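Local coordinates for protein Lys-gingipain catalytic subunit (Porphyromonas gingivalis, PDB 4RBM) that cleaves proteins as a secreted cysteine endopeptidase with a strong preference for lysine in the P1 position of its substrates, at residues L137-A142 against M366-M371; T220-P225 against G246-T251. All blocks are in the same frame, centred on the assembly; numbering follows the deposited sequence.

Contact 1: residues L137-A142 against M366-M371; sequences LMYEKA and MPYRAM. With HIS (histidine), chain H.
One face of the Tyr139 ring carries the ring of Tyr368, whose CE2 sits 3.6 Å above the plane and toward the rim, while the edge at the hydroxyl meets CA of Pro367 and, in plane, a water. Tyr139 O lies in plane at the edge of the Tyr368 ring. The rings point in opposite senses and overlap obliquely, their planes at 31°. Their centroids are 4.7 Å apart, and Tyr139 CZ comes within 3.3 Å of Tyr368 CD2. Each phenol reaches the other residue's backbone. Tyr368 OH donates to Tyr139 O over 2.8 Å, tilted from the carbonyl plane. In return Tyr368 N donates to Tyr139 OH over 2.9 Å at 159°. Tyr139 extends to the loop with CG anti to the backbone N (chi1 -174°). The water bridges Tyr139 OH and Tyr368 O. A second water links Glu140 OE2 to Met366 N, while Glu140 OE1 is held by Trp34 and Lys35. Ala142, the C-prime residue of a Schellman motif, lays CB against Tyr368 OH. The reciprocal bonds, with the first water, engage both buried hydroxyls and should restrict the turning of the rings, tying the end of helix 126-140 to the loop after strand 357-361.

Contact 2: residues T220-P225 against G246-T251; sequences TAWADP and GNCCIT. With CKC ((3S)-3,7-diaminoheptan-2-one), chain R.
The catalytic cysteine loop of this family C25 peptidase leaves the C-terminal end of strand 242-247 and passes beside the short strand 221-223, where the indole of Trp222 meets Gly246, Cys248 and Thr251. The methyl CG2 of Thr251 lies in the plane of the indole, at its edge, 3.9 Å from Trp222 CD1, and the same methyl touches Ala221 O at 3.5 Å. With OG1 in the position between backbone N and carbonyl carbon (chi1 62°), Thr251 turns this methyl to the indole and its hydroxyl to Tyr276 OH. Trp222 NE1 is hydrogen-bonded to that same phenol, which thus joins the two segments. Cys248 SG approaches the five-membered ring obliquely, 4.7 Å from its centroid and 55° off the ring normal, in a sulfur-aromatic contact. Gly246 CA packs 3.8 Å from Trp222 NE1. Tyr213 and Phe261 stack on the indole, so that it is held by aromatic packing as well as by its N-H.

Next along the loop, the nucleophile Cys249 takes no part in this packing; its SG is bonded to CAK of the inhibitor at 1.8 Å. The inhibitor's lysine-like chain runs back along the loop, consistent with the P1 preference, and its amine NAM donates to Asn247 O over 3.1 Å. Thr214 OG1, Asp288 OD2 and ND1 of His216, the inferred proton donor, are also hydrogen-bonded to the ligand. A nucleophilic cysteine just beyond a strand of a mainly parallel sheet, with a histidine beyond the neighbouring strand, is the arrangement of clan CD cysteine peptidases.

How the contacts relate
Both contacts belong to the peptidase family C25 region, and contact 2 is nested within the chain loop that contact 1 closes, yet they do not touch: their centres are 25 Å apart. Contact 2 is buried throughout and lies at the active site, whereas contact 1 is partly buried and away from the annotated sites. Contact 2 sets strand 242-247 of the mixed sheet against strand 221-223 of a small antiparallel sheet; contact 1 joins a helix end to a loop. Their chemistry differs accordingly. Direct hydrogen bonds and bridging waters join 137-142 to 366-371, while 220-225 and 246-251 meet by apolar and sulfur-aromatic packing, with Trp222 and Thr251 both bonded to Tyr276 outside the two segments.

Contact 1: residues L137-A142 against M366-M371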
loop_
_atom_site.group_PDB
_atom_site.type_symbol
_atom_site.label_atom_id
_atom_site.label_comp_id
_atom_site.label_asym_id
_atom_site.label_seq_id
_atom_site.Cartn_x
_atom_site.Cartn_y
_atom_site.Cartn_z
ATOM N N LEU A 137 8.549 8.483 -4.421
ATOM C CA LEU A 137 9.927 8.754 -4.015
ATOM C C LEU A 137 10.022 9.910 -3.029
ATOM O O LEU A 137 10.793 9.805 -2.071
ATOM C CB LEU A 137 10.842 8.969 -5.222
ATOM C CG LEU A 137 11.599 7.694 -5.707
ATOM C CD1 LEU A 137 10.665 6.497 -5.922
ATOM C CD2 LEU A 137 12.365 7.980 -6.973
ATOM N N MET A 138 9.238 10.995 -3.226
ATOM C CA MET A 138 9.267 12.085 -2.262
ATOM C C MET A 138 8.812 11.593 -0.899
ATOM O O MET A 138 9.343 12.020 0.124
ATOM C CB MET A 138 8.395 13.281 -2.696
ATOM C CG MET A 138 8.346 14.366 -1.608
ATOM S SD MET A 138 7.813 15.958 -2.199
ATOM C CE MET A 138 9.321 16.510 -3.070
ATOM N N TYR A 139 7.771 10.764 -0.878
ATOM C CA TYR A 139 7.217 10.294 0.393
ATOM C C TYR A 139 8.204 9.352 1.088
ATOM O O TYR A 139 8.550 9.563 2.252
ATOM C CB TYR A 139 5.871 9.595 0.139
ATOM C CG TYR A 139 5.153 9.194 1.402
ATOM C CD1 TYR A 139 4.371 10.109 2.102
ATOM C CD2 TYR A 139 5.321 7.925 1.948
ATOM C CE1 TYR A 139 3.686 9.735 3.258
ATOM C CE2 TYR A 139 4.656 7.543 3.103
ATOM C CZ TYR A 139 3.860 8.459 3.773
ATOM O OH TYR A 139 3.210 8.075 4.917
ATOM N N GLU A 140 8.663 8.317 0.360
ATOM C CA GLU A 140 9.530 7.301 0.975
ATOM C C GLU A 140 10.926 7.810 1.299
ATOM O O GLU A 140 11.478 7.348 2.290
ATOM C CB GLU A 140 9.652 6.057 0.100
ATOM C CG GLU A 140 8.335 5.354 -0.164
ATOM C CD GLU A 140 8.590 3.972 -0.725
ATOM O OE1 GLU A 140 9.257 3.875 -1.785
ATOM O OE2 GLU A 140 8.199 2.984 -0.059
ATOM N N LYS A 141 11.508 8.711 0.463
ATOM C CA LYS A 141 12.835 9.296 0.754
ATOM C C LYS A 141 12.693 10.471 1.732
ATOM O O LYS A 141 13.702 11.006 2.226
ATOM C CB LYS A 141 13.558 9.748 -0.523
ATOM C CG LYS A 141 13.841 8.630 -1.519
ATOM C CD LYS A 141 14.584 9.240 -2.711
ATOM C CE LYS A 141 15.470 8.278 -3.447
ATOM N NZ LYS A 141 16.513 8.997 -4.237
ATOM N N ALA A 142 11.434 10.877 2.000
ATOM C CA ALA A 142 11.056 11.963 2.930
ATOM C C ALA A 142 11.802 13.255 2.566
ATOM O O ALA A 142 12.453 13.888 3.406
ATOM C CB ALA A 142 11.323 11.546 4.377
ATOM N N MET A 366 5.512 1.945 3.019
ATOM C CA MET A 366 5.286 1.753 4.449
ATOM C C MET A 366 4.818 3.113 5.011
ATOM O O MET A 366 5.660 3.997 5.274
ATOM C CB MET A 366 6.585 1.260 5.141
ATOM C CG MET A 366 6.795 -0.251 5.078
ATOM S SD MET A 366 7.724 -0.776 6.540
ATOM C CE MET A 366 7.721 -2.553 6.320
ATOM N N PRO A 367 3.486 3.365 5.146
ATOM C CA PRO A 367 3.058 4.712 5.568
ATOM C C PRO A 367 3.513 5.073 6.966
ATOM O O PRO A 367 3.599 4.219 7.862
ATOM C CB PRO A 367 1.528 4.668 5.489
ATOM C CG PRO A 367 1.222 3.497 4.546
ATOM C CD PRO A 367 2.321 2.504 4.847
ATOM N N TYR A 368 3.830 6.353 7.128
ATOM C CA TYR A 368 4.155 6.935 8.430
ATOM C C TYR A 368 2.868 7.022 9.230
ATOM O O TYR A 368 1.780 7.040 8.640
ATOM C CB TYR A 368 4.787 8.333 8.283
ATOM C CG TYR A 368 5.975 8.355 7.348
ATOM C CD1 TYR A 368 7.073 7.519 7.559
ATOM C CD2 TYR A 368 5.988 9.179 6.221
ATOM C CE1 TYR A 368 8.146 7.497 6.669
ATOM C CE2 TYR A 368 7.054 9.156 5.317
ATOM C CZ TYR A 368 8.146 8.340 5.564
ATOM O OH TYR A 368 9.191 8.299 4.668
ATOM N N ARG A 369 2.979 7.104 10.554
ATOM C CA ARG A 369 1.803 7.278 11.407
ATOM C C ARG A 369 2.066 8.520 12.247
ATOM O O ARG A 369 2.796 8.484 13.243
ATOM C CB ARG A 369 1.507 6.026 12.249
ATOM C CG ARG A 369 1.082 4.807 11.399
ATOM C CD ARG A 369 0.896 3.576 12.307
ATOM N NE ARG A 369 2.139 3.145 12.953
ATOM C CZ ARG A 369 2.999 2.260 12.447
ATOM N NH1 ARG A 369 2.782 1.716 11.255
ATOM N NH2 ARG A 369 4.095 1.931 13.117
ATOM N N ALA A 370 1.549 9.657 11.756
ATOM C CA ALA A 370 1.831 11.006 12.259
ATOM C C ALA A 370 3.313 11.312 11.932
ATOM O O ALA A 370 3.815 10.759 10.948
ATOM C CB ALA A 370 1.521 11.139 13.757
ATOM N N MET A 371 4.026 12.122 12.731
ATOM C CA MET A 371 5.426 12.427 12.390
ATOM C C MET A 371 6.344 11.199 12.557
ATOM O O MET A 371 6.474 10.695 13.671
ATOM C CB MET A 371 5.976 13.607 13.212
ATOM C CG MET A 371 7.404 14.006 12.796
ATOM S SD MET A 371 7.531 14.752 11.137
ATOM C CE MET A 371 6.630 16.312 11.401
HETATM N N HIS H . 10.559 15.012 17.495
HETATM C CA HIS H . 9.738 16.156 17.071
HETATM C C HIS H . 8.662 16.445 18.119
HETATM O O HIS H . 7.805 15.598 18.364
HETATM C CB HIS H . 9.109 15.871 15.685
HETATM C CG HIS H . 8.187 16.946 15.182
HETATM N ND1 HIS H . 8.663 18.010 14.446
HETATM C CD2 HIS H . 6.846 17.068 15.317
HETATM C CE1 HIS H . 7.602 18.741 14.142
HETATM N NE2 HIS H . 6.484 18.214 14.645
HETATM O O HOH W 1 1.743 8.924 6.689
HETATM O O HOH W 2 8.046 3.272 2.548
#

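Contact 2: residues T220-P225 against G246-T251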
loop_
_atom_site.group_PDB
_atom_site.type_symbol
_atom_site.label_atom_id
_atom_site.label_comp_id
_atom_site.label_asym_id
_atom_site.label_seq_id
_atom_site.Cartn_x
_atom_site.Cartn_y
_atom_site.Cartn_z
ATOM N N THR A 220 -16.136 7.413 -10.919
ATOM C CA THR A 220 -15.282 8.598 -11.024
ATOM C C THR A 220 -15.469 9.582 -9.865
ATOM O O THR A 220 -15.132 10.755 -10.025
ATOM C CB THR A 220 -15.588 9.281 -12.364
ATOM O OG1 THR A 220 -16.991 9.562 -12.388
ATOM C CG2 THR A 220 -15.190 8.392 -13.591
ATOM N N ALA A 221 -15.981 9.123 -8.699
ATOM C CA ALA A 221 -16.213 10.041 -7.579
ATOM C C ALA A 221 -16.511 9.372 -6.259
ATOM O O ALA A 221 -17.073 8.272 -6.202
ATOM C CB ALA A 221 -17.410 10.938 -7.901
ATOM N N TRP A 222 -16.185 10.115 -5.179
ATOM C CA TRP A 222 -16.705 9.977 -3.826
ATOM C C TRP A 222 -17.989 10.784 -3.991
ATOM O O TRP A 222 -17.910 11.951 -4.383
ATOM C CB TRP A 222 -15.724 10.553 -2.797
ATOM C CG TRP A 222 -14.539 9.672 -2.537
ATOM C CD1 TRP A 222 -14.321 8.408 -3.012
ATOM C CD2 TRP A 222 -13.410 9.996 -1.727
ATOM N NE1 TRP A 222 -13.142 7.919 -2.525
ATOM C CE2 TRP A 222 -12.569 8.864 -1.711
ATOM C CE3 TRP A 222 -13.074 11.102 -0.923
ATOM C CZ2 TRP A 222 -11.376 8.822 -0.970
ATOM C CZ3 TRP A 222 -11.876 11.073 -0.218
ATOM C CH2 TRP A 222 -11.063 9.929 -0.211
ATOM N N ALA A 223 -19.157 10.148 -3.848
ATOM C CA ALA A 223 -20.410 10.756 -4.284
ATOM C C ALA A 223 -20.952 11.883 -3.424
ATOM O O ALA A 223 -21.514 12.827 -3.991
ATOM C CB ALA A 223 -21.485 9.682 -4.430
ATOM N N ASP A 224 -20.898 11.762 -2.089
ATOM C CA ASP A 224 -21.544 12.765 -1.238
ATOM C C ASP A 224 -20.949 12.709 0.174
ATOM O O ASP A 224 -21.190 11.730 0.896
ATOM C CB ASP A 224 -23.088 12.574 -1.228
ATOM C CG ASP A 224 -23.862 13.676 -0.514
ATOM O OD1 ASP A 224 -23.223 14.526 0.142
ATOM O OD2 ASP A 224 -25.113 13.616 -0.512
ATOM N N PRO A 225 -20.108 13.715 0.569
ATOM C CA PRO A 225 -19.735 14.945 -0.169
ATOM C C PRO A 225 -18.983 14.623 -1.456
ATOM O O PRO A 225 -18.116 13.733 -1.512
ATOM C CB PRO A 225 -18.883 15.726 0.840
ATOM C CG PRO A 225 -18.332 14.673 1.772
ATOM C CD PRO A 225 -19.446 13.660 1.891
ATOM N N GLY A 246 -11.038 4.605 -0.170
ATOM C CA GLY A 246 -12.440 4.790 -0.476
ATOM C C GLY A 246 -13.177 3.526 -0.100
ATOM O O GLY A 246 -13.070 2.526 -0.817
ATOM N N ASN A 247 -13.870 3.537 1.070
ATOM C CA ASN A 247 -14.687 2.386 1.490
ATOM C C ASN A 247 -16.058 2.684 0.954
ATOM O O ASN A 247 -16.899 3.279 1.642
ATOM C CB ASN A 247 -14.644 2.181 2.995
ATOM C CG ASN A 247 -13.297 1.728 3.488
ATOM O OD1 ASN A 247 -12.631 2.434 4.266
ATOM N ND2 ASN A 247 -12.831 0.552 3.035
ATOM N N CYS A 248 -16.222 2.409 -0.345
ATOM C CA CYS A 248 -17.406 2.792 -1.116
ATOM C C CYS A 248 -17.425 2.032 -2.417
ATOM O O CYS A 248 -16.459 1.330 -2.734
ATOM C CB CYS A 248 -17.410 4.302 -1.366
ATOM S SG CYS A 248 -15.965 4.913 -2.263
ATOM N N CYS A 249 -18.540 2.123 -3.165
ATOM C CA CYS A 249 -18.572 1.340 -4.398
ATOM C C CYS A 249 -17.739 1.931 -5.511
ATOM O O CYS A 249 -17.423 3.115 -5.549
ATOM C CB CYS A 249 -19.982 1.266 -5.022
ATOM S SG CYS A 249 -21.250 0.797 -3.795
ATOM N N ILE A 250 -17.242 0.999 -6.319
ATOM C CA ILE A 250 -16.692 1.044 -7.669
ATOM C C ILE A 250 -15.646 2.150 -7.986
ATOM O O ILE A 250 -15.246 2.199 -9.146
ATOM C CB ILE A 250 -17.862 1.118 -8.712
ATOM C CG1 ILE A 250 -18.687 2.429 -8.615
ATOM C CG2 ILE A 250 -18.764 -0.125 -8.607
ATOM C CD1 ILE A 250 -19.912 2.490 -9.634
ATOM N N THR A 251 -15.076 2.887 -6.998
ATOM C CA THR A 251 -14.060 3.909 -7.340
ATOM C C THR A 251 -12.750 3.306 -7.892
ATOM O O THR A 251 -11.939 4.042 -8.460
ATOM C CB THR A 251 -13.723 4.789 -6.148
ATOM O OG1 THR A 251 -13.170 3.973 -5.106
ATOM C CG2 THR A 251 -14.930 5.586 -5.642
HETATM C CAK CKC R . -21.318 2.490 -3.067
HETATM C C CKC R . -22.618 2.781 -2.385
HETATM O O CKC R . -23.390 3.568 -2.913
HETATM C CA CKC R . -23.130 1.812 -1.312
HETATM N N CKC R . -23.815 0.911 -2.201
HETATM C CAL CKC R . -22.107 1.005 -0.475
HETATM C CAH CKC R . -21.338 1.912 0.468
HETATM C CAG CKC R . -20.620 1.138 1.573
HETATM C CAI CKC R . -19.875 2.237 2.326
HETATM N NAM CKC R . -18.928 1.761 3.356
#